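Local coordinates for kelch repeat and BTB domain-containing protein A55 (Vaccinia virus WR, PDB 6I2M) that probably acts as a substrate-specific adapter of CUL3-containing E3 ubiquitin ligases that mark host proteins for degradation, this chain carrying its BTB and BACK domains, at residues A[1-4]-A[5-8]; A[10-13]-A[14-18]; A[52-55]-A[56-59]; A[71-74]-A[75-79]. All blocks are in the same frame, centred on the assembly; numbering follows the deposited sequence.

Interaction 1. Residues A[1-4]-A[5-8]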
loop_
_atom_site.group_PDB
_atom_site.type_symbol
_atom_site.label_atom_id
_atom_site.label_comp_id
_atom_site.label_asym_id
_atom_site.label_seq_id
_atom_site.Cartn_x
_atom_site.Cartn_y
_atom_site.Cartn_z
ATOM N N MET A 1 -4.785 12.754 4.269
ATOM C CA MET A 1 -5.077 11.912 3.109
ATOM C C MET A 1 -4.349 10.560 3.158
ATOM O O MET A 1 -3.296 10.448 3.791
ATOM C CB MET A 1 -4.792 12.661 1.785
ATOM C CG MET A 1 -3.312 12.927 1.517
ATOM S SD MET A 1 -2.995 13.790 -0.039
ATOM C CE MET A 1 -3.172 15.482 0.495
ATOM N N ASN A 2 -4.916 9.542 2.485
ATOM C CA ASN A 2 -4.332 8.204 2.399
ATOM C C ASN A 2 -3.670 8.035 1.031
ATOM O O ASN A 2 -4.331 8.193 -0.001
ATOM C CB ASN A 2 -5.384 7.112 2.657
ATOM C CG ASN A 2 -4.836 5.701 2.730
ATOM O OD1 ASN A 2 -3.716 5.449 3.195
ATOM N ND2 ASN A 2 -5.628 4.739 2.282
ATOM N N ASN A 3 -2.358 7.751 1.031
ATOM C CA ASN A 3 -1.561 7.588 -0.186
ATOM C C ASN A 3 -1.044 6.150 -0.348
ATOM O O ASN A 3 -0.021 5.921 -1.001
ATOM C CB ASN A 3 -0.422 8.614 -0.218
ATOM C CG ASN A 3 -0.883 10.032 0.005
ATOM O OD1 ASN A 3 -0.912 10.528 1.135
ATOM N ND2 ASN A 3 -1.250 10.717 -1.067
ATOM N N SER A 4 -1.779 5.182 0.230
ATOM C CA SER A 4 -1.459 3.755 0.178
ATOM C C SER A 4 -1.623 3.207 -1.246
ATOM O O SER A 4 -0.794 2.411 -1.694
ATOM C CB SER A 4 -2.340 2.983 1.155
ATOM O OG SER A 4 -1.825 1.685 1.396
ATOM N N SER A 5 -2.681 3.658 -1.954
ATOM C CA SER A 5 -2.995 3.267 -3.332
ATOM C C SER A 5 -1.999 3.866 -4.332
ATOM O O SER A 5 -1.743 3.261 -5.374
ATOM C CB SER A 5 -4.417 3.684 -3.692
ATOM O OG SER A 5 -5.367 3.091 -2.821
ATOM N N GLU A 6 -1.446 5.052 -4.016
ATOM C CA GLU A 6 -0.459 5.744 -4.848
ATOM C C GLU A 6 0.906 5.065 -4.726
ATOM O O GLU A 6 1.589 4.899 -5.736
ATOM C CB GLU A 6 -0.347 7.225 -4.449
ATOM C CG GLU A 6 -1.530 8.080 -4.871
ATOM C CD GLU A 6 -1.653 9.424 -4.177
ATOM O OE1 GLU A 6 -0.610 10.022 -3.825
ATOM O OE2 GLU A 6 -2.802 9.887 -3.994
ATOM N N LEU A 7 1.295 4.674 -3.489
ATOM C CA LEU A 7 2.565 4.015 -3.167
ATOM C C LEU A 7 2.709 2.643 -3.841
ATOM O O LEU A 7 3.768 2.359 -4.405
ATOM C CB LEU A 7 2.743 3.907 -1.635
ATOM C CG LEU A 7 4.026 3.237 -1.119
ATOM C CD1 LEU A 7 5.197 4.197 -1.114
ATOM C CD2 LEU A 7 3.825 2.680 0.261
ATOM N N ILE A 8 1.650 1.805 -3.785
ATOM C CA ILE A 8 1.616 0.462 -4.378
ATOM C C ILE A 8 1.743 0.516 -5.920
ATOM O O ILE A 8 2.305 -0.407 -6.514
ATOM C CB ILE A 8 0.379 -0.354 -3.881
ATOM C CG1 ILE A 8 0.542 -1.870 -4.154
ATOM C CG2 ILE A 8 -0.960 0.195 -4.420
ATOM C CD1 ILE A 8 -0.393 -2.776 -3.360
#

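Interaction 2. Residues A[10-13]-A[14-18]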
loop_
_atom_site.group_PDB
_atom_site.type_symbol
_atom_site.label_atom_id
_atom_site.label_comp_id
_atom_site.label_asym_id
_atom_site.label_seq_id
_atom_site.Cartn_x
_atom_site.Cartn_y
_atom_site.Cartn_z
ATOM N N VAL A 10 3.570 2.754 -7.611
ATOM C CA VAL A 10 4.988 3.038 -7.879
ATOM C C VAL A 10 5.802 1.740 -7.696
ATOM O O VAL A 10 6.710 1.474 -8.488
ATOM C CB VAL A 10 5.543 4.226 -7.035
ATOM C CG1 VAL A 10 6.942 4.629 -7.497
ATOM C CG2 VAL A 10 4.610 5.433 -7.090
ATOM N N ILE A 11 5.445 0.924 -6.673
ATOM C CA ILE A 11 6.067 -0.375 -6.364
ATOM C C ILE A 11 5.801 -1.360 -7.522
ATOM O O ILE A 11 6.718 -2.077 -7.935
ATOM C CB ILE A 11 5.622 -0.906 -4.962
ATOM C CG1 ILE A 11 6.138 0.021 -3.834
ATOM C CG2 ILE A 11 6.067 -2.361 -4.719
ATOM C CD1 ILE A 11 5.375 -0.065 -2.503
ATOM N N ASN A 12 4.566 -1.344 -8.076
ATOM C CA ASN A 12 4.167 -2.169 -9.224
ATOM C C ASN A 12 4.898 -1.701 -10.490
ATOM O O ASN A 12 5.162 -2.512 -11.377
ATOM C CB ASN A 12 2.646 -2.137 -9.426
ATOM C CG ASN A 12 2.120 -3.103 -10.469
ATOM O OD1 ASN A 12 2.452 -4.295 -10.491
ATOM N ND2 ASN A 12 1.268 -2.603 -11.351
ATOM N N GLY A 13 5.219 -0.405 -10.539
ATOM C CA GLY A 13 5.972 0.217 -11.622
ATOM C C GLY A 13 7.427 -0.212 -11.588
ATOM O O GLY A 13 8.047 -0.384 -12.640
ATOM N N PHE A 14 7.972 -0.399 -10.363
ATOM C CA PHE A 14 9.338 -0.868 -10.117
ATOM C C PHE A 14 9.436 -2.362 -10.448
ATOM O O PHE A 14 10.474 -2.814 -10.931
ATOM C CB PHE A 14 9.750 -0.640 -8.647
ATOM C CG PHE A 14 9.954 0.783 -8.168
ATOM C CD1 PHE A 14 10.575 1.728 -8.978
ATOM C CD2 PHE A 14 9.615 1.150 -6.871
ATOM C CE1 PHE A 14 10.790 3.033 -8.521
ATOM C CE2 PHE A 14 9.839 2.452 -6.413
ATOM C CZ PHE A 14 10.427 3.384 -7.240
ATOM N N ARG A 15 8.349 -3.120 -10.180
ATOM C CA ARG A 15 8.211 -4.558 -10.429
ATOM C C ARG A 15 8.324 -4.867 -11.931
ATOM O O ARG A 15 9.018 -5.814 -12.308
ATOM C CB ARG A 15 6.871 -5.057 -9.855
ATOM C CG ARG A 15 6.580 -6.541 -10.057
ATOM C CD ARG A 15 5.090 -6.801 -9.975
ATOM N NE ARG A 15 4.719 -8.076 -10.588
ATOM C CZ ARG A 15 3.472 -8.427 -10.895
ATOM N NH1 ARG A 15 2.463 -7.597 -10.654
ATOM N NH2 ARG A 15 3.227 -9.605 -11.451
ATOM N N ASN A 16 7.651 -4.058 -12.776
ATOM C CA ASN A 16 7.659 -4.184 -14.237
ATOM C C ASN A 16 9.024 -3.784 -14.809
ATOM O O ASN A 16 9.491 -4.395 -15.772
ATOM C CB ASN A 16 6.545 -3.329 -14.861
ATOM C CG ASN A 16 5.142 -3.655 -14.392
ATOM O OD1 ASN A 16 4.775 -4.816 -14.164
ATOM N ND2 ASN A 16 4.317 -2.629 -14.249
ATOM N N SER A 17 9.657 -2.761 -14.203
ATOM C CA SER A 17 10.971 -2.231 -14.572
ATOM C C SER A 17 12.098 -3.204 -14.197
ATOM O O SER A 17 13.118 -3.254 -14.886
ATOM C CB SER A 17 11.198 -0.879 -13.899
ATOM O OG SER A 17 12.472 -0.329 -14.194
ATOM N N GLY A 18 11.897 -3.953 -13.113
ATOM C CA GLY A 18 12.867 -4.912 -12.593
ATOM C C GLY A 18 13.656 -4.370 -11.417
ATOM O O GLY A 18 14.624 -4.996 -10.975
#

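Interaction 3. Residues A[52-55]-A[56-59]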
loop_
_atom_site.group_PDB
_atom_site.type_symbol
_atom_site.label_atom_id
_atom_site.label_comp_id
_atom_site.label_asym_id
_atom_site.label_seq_id
_atom_site.Cartn_x
_atom_site.Cartn_y
_atom_site.Cartn_z
ATOM N N ASN A 52 13.835 -16.791 7.869
ATOM C CA ASN A 52 15.220 -17.089 8.278
ATOM C C ASN A 52 15.300 -18.247 9.297
ATOM O O ASN A 52 16.217 -18.287 10.122
ATOM C CB ASN A 52 15.967 -15.827 8.768
ATOM C CG ASN A 52 15.960 -14.668 7.796
ATOM O OD1 ASN A 52 16.269 -14.806 6.605
ATOM N ND2 ASN A 52 15.618 -13.490 8.294
ATOM N N ASN A 53 14.354 -19.205 9.206
ATOM C CA ASN A 53 14.259 -20.370 10.092
ATOM C C ASN A 53 14.424 -21.707 9.350
ATOM O O ASN A 53 14.534 -22.752 9.998
ATOM C CB ASN A 53 12.929 -20.345 10.859
ATOM C CG ASN A 53 12.820 -19.228 11.866
ATOM O OD1 ASN A 53 13.428 -19.261 12.938
ATOM N ND2 ASN A 53 12.032 -18.214 11.547
ATOM N N PHE A 54 14.444 -21.674 8.003
ATOM C CA PHE A 54 14.550 -22.864 7.151
ATOM C C PHE A 54 15.662 -22.731 6.086
ATOM O O PHE A 54 16.235 -21.650 5.936
ATOM C CB PHE A 54 13.182 -23.162 6.493
ATOM C CG PHE A 54 12.012 -23.220 7.454
ATOM C CD1 PHE A 54 11.159 -22.132 7.605
ATOM C CD2 PHE A 54 11.777 -24.355 8.222
ATOM C CE1 PHE A 54 10.088 -22.180 8.504
ATOM C CE2 PHE A 54 10.708 -24.400 9.125
ATOM C CZ PHE A 54 9.870 -23.314 9.259
ATOM N N ILE A 55 15.975 -23.834 5.368
ATOM C CA ILE A 55 16.991 -23.855 4.300
ATOM C C ILE A 55 16.551 -23.068 3.062
ATOM O O ILE A 55 17.400 -22.516 2.358
ATOM C CB ILE A 55 17.480 -25.282 3.916
ATOM C CG1 ILE A 55 16.314 -26.301 3.832
ATOM C CG2 ILE A 55 18.597 -25.753 4.847
ATOM C CD1 ILE A 55 16.568 -27.513 2.931
ATOM N N ASP A 56 15.227 -23.020 2.803
ATOM C CA ASP A 56 14.618 -22.332 1.658
ATOM C C ASP A 56 14.411 -20.826 1.905
ATOM O O ASP A 56 13.964 -20.121 0.999
ATOM C CB ASP A 56 13.268 -22.984 1.282
ATOM C CG ASP A 56 13.187 -24.490 1.442
ATOM O OD1 ASP A 56 13.981 -25.202 0.788
ATOM O OD2 ASP A 56 12.318 -24.957 2.210
ATOM N N SER A 57 14.716 -20.341 3.123
ATOM C CA SER A 57 14.535 -18.942 3.515
ATOM C C SER A 57 15.411 -17.947 2.754
ATOM O O SER A 57 14.916 -16.896 2.343
ATOM C CB SER A 57 14.724 -18.776 5.017
ATOM O OG SER A 57 13.753 -19.523 5.732
ATOM N N ASN A 58 16.698 -18.278 2.570
ATOM C CA ASN A 58 17.659 -17.417 1.883
ATOM C C ASN A 58 17.920 -17.899 0.449
ATOM O O ASN A 58 18.970 -18.483 0.160
ATOM C CB ASN A 58 18.954 -17.279 2.704
ATOM C CG ASN A 58 18.731 -16.868 4.141
ATOM O OD1 ASN A 58 18.582 -17.707 5.037
ATOM N ND2 ASN A 58 18.697 -15.567 4.391
ATOM N N GLU A 59 16.940 -17.664 -0.444
ATOM C CA GLU A 59 17.013 -18.039 -1.859
ATOM C C GLU A 59 16.405 -16.971 -2.781
ATOM O O GLU A 59 15.576 -16.170 -2.339
ATOM C CB GLU A 59 16.407 -19.439 -2.112
ATOM C CG GLU A 59 14.886 -19.512 -2.050
ATOM C CD GLU A 59 14.254 -20.891 -2.133
ATOM O OE1 GLU A 59 14.995 -21.897 -2.224
ATOM O OE2 GLU A 59 13.004 -20.962 -2.113
#

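Interaction 4. Residues A[71-74]-A[75-79]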
loop_
_atom_site.group_PDB
_atom_site.type_symbol
_atom_site.label_atom_id
_atom_site.label_comp_id
_atom_site.label_asym_id
_atom_site.label_seq_id
_atom_site.Cartn_x
_atom_site.Cartn_y
_atom_site.Cartn_z
ATOM N N SER A 71 -3.165 -18.284 -12.776
ATOM C CA SER A 71 -3.728 -18.134 -11.438
ATOM C C SER A 71 -2.716 -17.427 -10.522
ATOM O O SER A 71 -3.065 -16.413 -9.921
ATOM C CB SER A 71 -4.119 -19.495 -10.870
ATOM O OG SER A 71 -4.672 -19.383 -9.570
ATOM N N VAL A 72 -1.458 -17.936 -10.461
ATOM C CA VAL A 72 -0.357 -17.378 -9.657
ATOM C C VAL A 72 -0.048 -15.933 -10.098
ATOM O O VAL A 72 0.037 -15.051 -9.243
ATOM C CB VAL A 72 0.913 -18.290 -9.645
ATOM C CG1 VAL A 72 2.069 -17.644 -8.886
ATOM C CG2 VAL A 72 0.612 -19.662 -9.053
ATOM N N ASN A 73 0.074 -15.698 -11.425
ATOM C CA ASN A 73 0.360 -14.390 -12.031
ATOM C C ASN A 73 -0.679 -13.327 -11.653
ATOM O O ASN A 73 -0.298 -12.219 -11.269
ATOM C CB ASN A 73 0.488 -14.511 -13.557
ATOM C CG ASN A 73 1.008 -13.264 -14.227
ATOM O OD1 ASN A 73 2.212 -12.986 -14.234
ATOM N ND2 ASN A 73 0.109 -12.483 -14.805
ATOM N N ASP A 74 -1.982 -13.671 -11.741
ATOM C CA ASP A 74 -3.085 -12.769 -11.394
ATOM C C ASP A 74 -3.170 -12.521 -9.892
ATOM O O ASP A 74 -3.586 -11.436 -9.484
ATOM C CB ASP A 74 -4.424 -13.286 -11.946
ATOM C CG ASP A 74 -4.580 -13.196 -13.456
ATOM O OD1 ASP A 74 -3.700 -12.593 -14.116
ATOM O OD2 ASP A 74 -5.583 -13.725 -13.979
ATOM N N LEU A 75 -2.767 -13.518 -9.076
ATOM C CA LEU A 75 -2.748 -13.407 -7.618
ATOM C C LEU A 75 -1.648 -12.455 -7.164
ATOM O O LEU A 75 -1.862 -11.709 -6.212
ATOM C CB LEU A 75 -2.612 -14.778 -6.942
ATOM C CG LEU A 75 -3.899 -15.595 -6.818
ATOM C CD1 LEU A 75 -3.594 -17.048 -6.589
ATOM C CD2 LEU A 75 -4.780 -15.081 -5.705
ATOM N N ILE A 76 -0.490 -12.452 -7.866
ATOM C CA ILE A 76 0.625 -11.532 -7.597
ATOM C C ILE A 76 0.162 -10.123 -7.997
ATOM O O ILE A 76 0.407 -9.173 -7.255
ATOM C CB ILE A 76 1.952 -11.971 -8.287
ATOM C CG1 ILE A 76 2.451 -13.316 -7.714
ATOM C CG2 ILE A 76 3.051 -10.893 -8.160
ATOM C CD1 ILE A 76 3.282 -14.140 -8.677
ATOM N N ASP A 77 -0.577 -10.009 -9.126
ATOM C CA ASP A 77 -1.162 -8.751 -9.607
ATOM C C ASP A 77 -2.173 -8.214 -8.584
ATOM O O ASP A 77 -2.278 -6.999 -8.413
ATOM C CB ASP A 77 -1.831 -8.938 -10.982
ATOM C CG ASP A 77 -0.881 -9.143 -12.153
ATOM O OD1 ASP A 77 0.265 -8.641 -12.088
ATOM O OD2 ASP A 77 -1.293 -9.784 -13.143
ATOM N N TYR A 78 -2.882 -9.128 -7.881
ATOM C CA TYR A 78 -3.839 -8.796 -6.822
ATOM C C TYR A 78 -3.108 -8.298 -5.567
ATOM O O TYR A 78 -3.623 -7.404 -4.892
ATOM C CB TYR A 78 -4.761 -9.988 -6.503
ATOM C CG TYR A 78 -5.836 -9.672 -5.486
ATOM C CD1 TYR A 78 -6.957 -8.923 -5.835
ATOM C CD2 TYR A 78 -5.735 -10.124 -4.173
ATOM C CE1 TYR A 78 -7.945 -8.622 -4.901
ATOM C CE2 TYR A 78 -6.718 -9.828 -3.230
ATOM C CZ TYR A 78 -7.825 -9.081 -3.599
ATOM O OH TYR A 78 -8.800 -8.792 -2.674
ATOM N N ILE A 79 -1.908 -8.865 -5.268
ATOM C CA ILE A 79 -1.047 -8.456 -4.143
ATOM C C ILE A 79 -0.586 -7.009 -4.414
ATOM O O ILE A 79 -0.530 -6.195 -3.490
ATOM C CB ILE A 79 0.135 -9.459 -3.912
ATOM C CG1 ILE A 79 -0.386 -10.837 -3.445
ATOM C CG2 ILE A 79 1.166 -8.921 -2.910
ATOM C CD1 ILE A 79 0.515 -12.049 -3.752
#

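Interaction 1. Residues A[1-4]-A[5-8]
Asn-3 and Glu-6 lie side by side at the start of helix 4-17, and their side chains run out in the same direction. One N-H of the Asn-3 amide reaches the Glu-6 carboxylate, with ND2 to OE1 at 2.9 Å. The N-H...O angle is 157°, so the bond is fairly straight. OE1 lies close to the amide plane of Asn-3. Seen from Glu-6 the approach is different, because the amide nitrogen sits above the carboxylate plane. The two flat groups are turned 73° against each other. Both side chains place CG beside their own backbone N (chi1 -52° for Asn-3), and Glu-6 is extended beyond CG, which carries its carboxylate back alongside the amide. The same ND2 also makes a weak, long bond to Met-1 SD at 3.7 Å. Asn-3 stands at the N-cap position, but its side chain makes no capping bond.

The backbone supplies the first turn. Leu-7 N donates to Asn-3 O at 3.1 Å, and Ile-8 N donates to Ser-4 O at 3.3 Å. Ile-8 CG2 packs beside that same Ser-4 oxygen, 3.5 Å away.

The second subunit lies close by. Ser-4 OG is hydrogen-bonded to Ser-4 OG of that subunit, and Met-1 packs on its Tyr-78. The N-terminal segment thus reaches across to the second subunit, consistent with the N-terminal part of BTB domains building the dimer interface.

The chemistry is that of a neutral amide meeting a carboxylate. The amide probably eases the negative charge of Glu-6 and is itself held in one rotation.

Interaction 2. Residues A[10-13]-A[14-18]
Val-10 and Phe-14 make the apolar part of this contact, one turn apart on helix 4-17. They lie side by side and point the same way. Val-10 CG1, anti to its backbone nitrogen (chi1 -171°), meets the far end of the ring at Phe-14 CZ, 3.7 Å away. The Val-10 carbonyl oxygen sits over one face of the same ring, offset toward the rim and 3.3 Å from Phe-14 CG.

The backbone bonds are those of an alpha-helix. Phe-14 N donates to Val-10 O at 2.9 Å, and Arg-15 N to Ile-11 O at 3.0 Å. Asn-16 N and Ser-17 N follow with bonds to Asn-12 O and Gly-13 O. Ile-11 O also receives a weak second bond from Phe-14 N.

The polar side chains meet at Asn-12 and Arg-15. Arg-15 is extended from CG to NE, and its NH1 makes a weak bond of 3.3 Å to Asn-12 OD1. The oxygen comes to the edge of the guanidinium, near its plane, and the amide plane of Asn-12 is turned 44° from the guanidinium plane of Arg-15. The stronger partner of NH1 is Asp-77, in a salt bridge, and Arg-15 also makes a cation-pi contact with Tyr-80.

The helix ends at Ser-17, and Gly-18 leaves it with positive phi (100°), which suits a residue without a side chain. Ile-11 and Phe-14 pack on Leu-37 of the second subunit, and Val-10 on its Gly-41. An N-terminal helix lying against the partner subunit in this way is characteristic of the BTB dimer.

Interaction 3. Residues A[52-55]-A[56-59]
Ser-57 OG takes part in two hydrogen bonds. Phe-54 N donates to it at 3.2 Å, with an N-H...O angle of 149°, and it is also hydrogen-bonded to Leu-49 O at the end of helix 44-49. Its first torsion, chi1 -62°, sets OG beside the Ser-57 backbone nitrogen, where Phe-54 N reaches it. Ser-57 N in turn makes a weak bond of 3.5 Å to Phe-54 O. Backbone and side chain of the buried serine thus both hold Phe-54. The hydroxyl oxygen also lies at the edge of the Phe-54 ring, near its plane, and 3.8 Å from Phe-54 CB.

The segment is a compact turn within the BTB domain, the part of the protein that interacts with CUL3. It links helix 44-49 to strand 61-63, and Phe-54 packs back on Ile-48 of that helix.

The exposed asparagines are held more lightly. Asn-58 ND2 makes a weak bond of 3.4 Å to Asn-52 OD1. The side chains cross at about a right angle, yet their amide planes are only 12° apart.

Ile-55 CG1 comes within 4.0 Å of Asp-56 OD1, next to it in sequence. The main partner of the Asp-56 carboxylate is elsewhere: OD2 is hydrogen-bonded to a polar side chain on the chain of another protein. Phe-54 packs on an apolar side chain of that chain, and Asn-53 O accepts a hydrogen bond from it, so this turn is probably part of the cullin-binding surface.

Interaction 4. Residues A[71-74]-A[75-79]
Val-72 and Ile-76 meet on the tightly packed face of helix 69-79, with CG1 of Val-72 3.7 Å from CD1 of Ile-76. Ile-76 CG1 stands beside its own backbone nitrogen (chi1 -65°), which lays the side chain back over the preceding turn. Leu-75 does likewise: its CD1 lies 3.4 Å from Ser-71 O and 3.9 Å from Ser-71 OG. On this face Ile-76 N bonds to Val-72 O at 3.0 Å.

The other side is polar and partly exposed. Asp-77 OD2 comes 3.8 Å from Asp-74 OD1, two like charges that should repel, with their carboxylate planes 32° apart. Asn-73 ND2 is 3.5 Å from the same OD2, but the angle is too poor for a bond. Asp-77 OD1 has a salt bridge to Arg-15, which probably offsets the local negative charge.

Several helices surround this one. Leu-75 packs on Ile-94 and Thr-97 of helix 91-101, and Ser-71 OG is hydrogen-bonded to Thr-97 OG1. Tyr-78 OH is hydrogen-bonded to Glu-109 and Ser-105 O of helix 104-116, while Ile-76 and Ile-79 rest on Leu-39 of helix 36-42.

The four contacts follow one another along the chain. Each is local, so none nests within or crosses another. Interaction 1 starts helix 4-17 and interaction 2 finishes it, with centres about 15 Å apart, and both touch the second subunit. Interaction 3 closes a turn between helix 44-49 and strand 61-63. It stands apart, its nearest atoms about 13 Å from interaction 4, and faces another protein instead. Interaction 4, on helix 69-79, joins back to the N-terminal helix. Arg-15 of interaction 2 reaches it through a salt bridge, and Ile-8 of interaction 1 packs against the Ile-79 carbonyl oxygen. The dimer-facing helix is thus tied to the BTB core.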